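Local coordinates for protein EvdMO1 (PDB 5T39) that probably transfers a methyl group from S-adenosylmethionine to a sugar in everninomicin biosynthesis, through a Rossmann-like methyltransferase domain, at residues A[134-137]-A[138-142]; A[154-157]-A[158-161]. All coordinates share one frame; numbering follows the deposited sequence.

How the interactions relate
Interaction 1 lies at the surface, in the loop between strands 126-130 and 146-150, and interaction 2 is buried, in the loop leading from strand 146-150 into helix 159-169. Both therefore concern connections of the Rossmann-like sheet. The first joins backbone-directed hydrogen bonds to an apolar cluster at the start of a 3-10 turn; the second sets an arginine-glutamate salt bridge beside valine-proline packing at a helix start. They meet at Glu134, which touches S-adenosyl-L-homocysteine and whose carboxylate forms a salt bridge with Arg157. Helix 159-169 is shared as well, because Phe138 of interaction 1 packs against it farther along.

Interaction 1: A[134-137]-A[138-142]; sequences ETLD and FATLG
The carbonyl oxygen of Asp137 is gripped twice by Thr140. The hydroxyl OG1 donates to Asp137 O at 2.7 Å, almost in line with the C=O bond, while the backbone N reaches the same oxygen at 3.1 Å from above the carbonyl plane. A chi1 of 64° places OG1 between the backbone N and the carbonyl carbon of Thr140, from where it reaches back to Asp137 O. Asp137 adds a third bond through its side chain: OD1 accepts from Ala139 N at 3.0 Å, met from above the carboxylate plane, which makes an Asx turn. The other carboxylate oxygen, Asp137 OD2, rests 3.8 Å from the methyl CG2 of Thr140.

The apolar half is centred on Leu136. Its CD2 lies over one face of the Phe138 ring, a CH-pi contact 4.3 Å from the centroid and 22° off the normal. The same methyl meets Leu141 CD1 tip to tip at 4.0 Å. At the edge of the ring, in its plane, Leu136 O stands 3.5 Å from Phe138 CD1.

Farther out, the Phe138 ring packs on Leu162, Asp165 and Val169 of helix 159-169 and on Leu82 of strand 78-82, and Leu141 touches Leu80 of that strand. An alanine at Phe138 is likely to open a gap between this turn and the helix and leave Leu136 CD2 without the ring face beneath it.

Leu141 N bonds to Phe138 O. With three bonds converging on Asp137, two on its O and one on OD1, the backbone of the turn is held in shape on its exposed side, and Phe138 and Leu141 are thereby presented to the helix and strand they pack on.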
loop_
_atom_site.group_PDB
_atom_site.type_symbol
_atom_site.label_atom_id
_atom_site.label_comp_id
_atom_site.label_asym_id
_atom_site.label_seq_id
_atom_site.Cartn_x
_atom_site.Cartn_y
_atom_site.Cartn_z
ATOM N N GLU A 134 -7.416 10.076 0.342
ATOM C CA GLU A 134 -8.809 10.463 0.173
ATOM C C GLU A 134 -8.964 11.927 -0.217
ATOM O O GLU A 134 -10.034 12.302 -0.698
ATOM C CB GLU A 134 -9.621 10.179 1.457
ATOM C CG GLU A 134 -9.571 8.743 1.965
ATOM C CD GLU A 134 -10.611 8.441 3.050
ATOM O OE1 GLU A 134 -10.351 8.680 4.275
ATOM O OE2 GLU A 134 -11.690 7.941 2.662
ATOM N N THR A 135 -7.939 12.762 -0.023
ATOM C CA THR A 135 -8.038 14.181 -0.346
ATOM C C THR A 135 -6.964 14.682 -1.300
ATOM O O THR A 135 -7.126 15.763 -1.868
ATOM C CB THR A 135 -7.997 15.038 0.929
ATOM O OG1 THR A 135 -6.738 14.847 1.572
ATOM C CG2 THR A 135 -9.118 14.655 1.888
ATOM N N LEU A 136 -5.901 13.921 -1.519
ATOM C CA LEU A 136 -4.815 14.351 -2.385
ATOM C C LEU A 136 -5.297 14.539 -3.818
ATOM O O LEU A 136 -6.056 13.721 -4.346
ATOM C CB LEU A 136 -3.751 13.264 -2.362
ATOM C CG LEU A 136 -2.542 13.434 -3.270
ATOM C CD1 LEU A 136 -1.710 14.619 -2.843
ATOM C CD2 LEU A 136 -1.708 12.161 -3.266
ATOM N N ASP A 137 -4.785 15.578 -4.477
ATOM C CA ASP A 137 -4.985 15.766 -5.915
ATOM C C ASP A 137 -3.934 14.939 -6.647
ATOM O O ASP A 137 -2.776 15.342 -6.765
ATOM C CB ASP A 137 -4.853 17.245 -6.261
ATOM C CG ASP A 137 -5.064 17.521 -7.735
ATOM O OD1 ASP A 137 -5.272 16.552 -8.505
ATOM O OD2 ASP A 137 -5.026 18.707 -8.129
ATOM N N PHE A 138 -4.331 13.758 -7.125
ATOM C CA PHE A 138 -3.372 12.866 -7.767
ATOM C C PHE A 138 -2.800 13.452 -9.051
ATOM O O PHE A 138 -1.729 13.019 -9.479
ATOM C CB PHE A 138 -4.009 11.499 -8.048
ATOM C CG PHE A 138 -3.990 10.545 -6.874
ATOM C CD1 PHE A 138 -4.687 10.817 -5.704
ATOM C CD2 PHE A 138 -3.301 9.342 -6.973
ATOM C CE1 PHE A 138 -4.678 9.909 -4.661
ATOM C CE2 PHE A 138 -3.288 8.440 -5.939
ATOM C CZ PHE A 138 -3.976 8.725 -4.774
ATOM N N ALA A 139 -3.482 14.416 -9.676
ATOM C CA ALA A 139 -2.963 15.043 -10.890
ATOM C C ALA A 139 -1.690 15.841 -10.641
ATOM O O ALA A 139 -1.044 16.253 -11.604
ATOM C CB ALA A 139 -4.028 15.944 -11.521
ATOM N N THR A 140 -1.308 16.065 -9.386
ATOM C CA THR A 140 -0.060 16.751 -9.071
ATOM C C THR A 140 1.146 15.822 -9.056
ATOM O O THR A 140 2.269 16.305 -8.895
ATOM C CB THR A 140 -0.142 17.425 -7.692
ATOM O OG1 THR A 140 -0.290 16.431 -6.670
ATOM C CG2 THR A 140 -1.293 18.421 -7.623
ATOM N N LEU A 141 0.951 14.514 -9.201
ATOM C CA LEU A 141 2.025 13.557 -8.972
ATOM C C LEU A 141 2.791 13.160 -10.226
ATOM O O LEU A 141 3.828 12.502 -10.115
ATOM C CB LEU A 141 1.464 12.292 -8.329
ATOM C CG LEU A 141 0.716 12.453 -7.012
ATOM C CD1 LEU A 141 0.168 11.101 -6.579
ATOM C CD2 LEU A 141 1.613 13.062 -5.953
ATOM N N GLY A 142 2.309 13.506 -11.398
ATOM C CA GLY A 142 2.940 13.045 -12.611
ATOM C C GLY A 142 2.453 11.659 -12.996
ATOM O O GLY A 142 1.396 11.197 -12.569
#

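Interaction 2: A[154-157]-A[158-161]; sequences YHVR and EPWA
The guanidinium of Arg157 and the carboxylate of Glu158 stand almost perpendicular, their planes 86° apart, with Glu158 OE2 at the guanidinium edge and near its plane. Arg157 NH1 forms the salt bridge to OE2 at 2.8 Å; the same nitrogen also faces Glu158 OE1, 2.9 Å away and farther out of the guanidinium plane. The two side chains run side by side; a bend at chi3 of Arg157 (-72°) turns its end back toward the glutamate. One face of the Trp160 indole carries Glu158 CA, 3.9 Å above the plane and toward the rim, and Tyr192 stacks with this indole. Within 154-157, Tyr154 CD2 lies over one face of the ring of His155, which touches S-adenosyl-L-homocysteine.

Glu158 is the N-cap of helix 159-169, which follows strand 146-150 in the Rossmann-like fold, and its carbonyl O accepts from Ala161 N at 2.9 Å in the first turn. Pro159 opens the helix where no N-H is needed. Val156 seats that proline: its CG2 approaches Pro159 CA at 3.7 Å and CB at 4.1 Å. Pro159 CD lies 3.5 Å from Arg157 O. That oxygen also accepts from Arg214 NH1, and Arg157 NE is bonded to Ser210 OG, which gives the guanidinium a second hold beside the glutamate.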
loop_
_atom_site.group_PDB
_atom_site.type_symbol
_atom_site.label_atom_id
_atom_site.label_comp_id
_atom_site.label_asym_id
_atom_site.label_seq_id
_atom_site.Cartn_x
_atom_site.Cartn_y
_atom_site.Cartn_z
ATOM N N TYR A 154 -9.472 -1.124 1.742
ATOM C CA TYR A 154 -10.474 -1.333 2.779
ATOM C C TYR A 154 -10.288 -0.394 3.967
ATOM O O TYR A 154 -10.937 -0.583 5.005
ATOM C CB TYR A 154 -10.512 -2.805 3.205
ATOM C CG TYR A 154 -9.180 -3.372 3.597
ATOM C CD1 TYR A 154 -8.315 -3.883 2.637
ATOM C CD2 TYR A 154 -8.777 -3.400 4.922
ATOM C CE1 TYR A 154 -7.090 -4.401 2.990
ATOM C CE2 TYR A 154 -7.556 -3.922 5.285
ATOM C CZ TYR A 154 -6.712 -4.422 4.310
ATOM O OH TYR A 154 -5.484 -4.937 4.665
ATOM N N HIS A 155 -9.459 0.636 3.816
ATOM C CA HIS A 155 -9.278 1.687 4.812
ATOM C C HIS A 155 -9.804 3.043 4.351
ATOM O O HIS A 155 -9.533 4.054 5.015
ATOM C CB HIS A 155 -7.805 1.827 5.202
ATOM C CG HIS A 155 -7.249 0.640 5.918
ATOM N ND1 HIS A 155 -7.709 0.237 7.152
ATOM C CD2 HIS A 155 -6.245 -0.214 5.600
ATOM C CE1 HIS A 155 -7.019 -0.815 7.558
ATOM N NE2 HIS A 155 -6.129 -1.115 6.631
ATOM N N VAL A 156 -10.557 3.099 3.248
ATOM C CA VAL A 156 -11.079 4.359 2.733
ATOM C C VAL A 156 -12.600 4.300 2.626
ATOM O O VAL A 156 -13.215 3.232 2.597
ATOM C CB VAL A 156 -10.432 4.777 1.389
ATOM C CG1 VAL A 156 -8.906 4.862 1.531
ATOM C CG2 VAL A 156 -10.820 3.834 0.263
ATOM N N ARG A 157 -13.200 5.488 2.575
ATOM C CA ARG A 157 -14.651 5.626 2.478
ATOM C C ARG A 157 -15.190 5.317 1.089
ATOM O O ARG A 157 -16.311 4.809 0.973
ATOM C CB ARG A 157 -15.074 7.050 2.836
ATOM C CG ARG A 157 -14.898 7.407 4.291
ATOM C CD ARG A 157 -15.381 8.827 4.565
ATOM N NE ARG A 157 -14.454 9.809 4.005
ATOM C CZ ARG A 157 -14.589 10.431 2.834
ATOM N NH1 ARG A 157 -15.632 10.207 2.045
ATOM N NH2 ARG A 157 -13.659 11.293 2.445
ATOM N N GLU A 158 -14.442 5.656 0.037
ATOM C CA GLU A 158 -14.913 5.568 -1.346
ATOM C C GLU A 158 -13.866 4.823 -2.152
ATOM O O GLU A 158 -13.087 5.427 -2.909
ATOM C CB GLU A 158 -15.211 6.948 -1.918
ATOM C CG GLU A 158 -16.384 7.590 -1.244
ATOM C CD GLU A 158 -16.080 8.909 -0.652
ATOM O OE1 GLU A 158 -14.880 9.258 -0.539
ATOM O OE2 GLU A 158 -17.062 9.577 -0.257
ATOM N N PRO A 159 -13.802 3.498 -2.007
ATOM C CA PRO A 159 -12.720 2.745 -2.664
ATOM C C PRO A 159 -12.704 2.906 -4.180
ATOM O O PRO A 159 -11.626 2.916 -4.782
ATOM C CB PRO A 159 -12.981 1.301 -2.214
ATOM C CG PRO A 159 -14.400 1.281 -1.752
ATOM C CD PRO A 159 -14.616 2.635 -1.132
ATOM N N TRP A 160 -13.870 3.032 -4.824
ATOM C CA TRP A 160 -13.901 3.251 -6.269
ATOM C C TRP A 160 -13.142 4.508 -6.661
ATOM O O TRP A 160 -12.549 4.556 -7.747
ATOM C CB TRP A 160 -15.353 3.307 -6.774
ATOM C CG TRP A 160 -16.198 4.253 -5.987
ATOM C CD1 TRP A 160 -16.391 5.579 -6.218
ATOM C CD2 TRP A 160 -16.927 3.942 -4.795
ATOM N NE1 TRP A 160 -17.200 6.113 -5.249
ATOM C CE2 TRP A 160 -17.540 5.127 -4.359
ATOM C CE3 TRP A 160 -17.126 2.766 -4.066
ATOM C CZ2 TRP A 160 -18.342 5.167 -3.221
ATOM C CZ3 TRP A 160 -17.911 2.807 -2.949
ATOM C CH2 TRP A 160 -18.504 4.003 -2.529
ATOM N N ALA A 161 -13.165 5.537 -5.815
ATOM C CA ALA A 161 -12.481 6.781 -6.125
ATOM C C ALA A 161 -10.976 6.628 -6.022
ATOM O O ALA A 161 -10.243 7.291 -6.760
ATOM C CB ALA A 161 -12.987 7.886 -5.212
#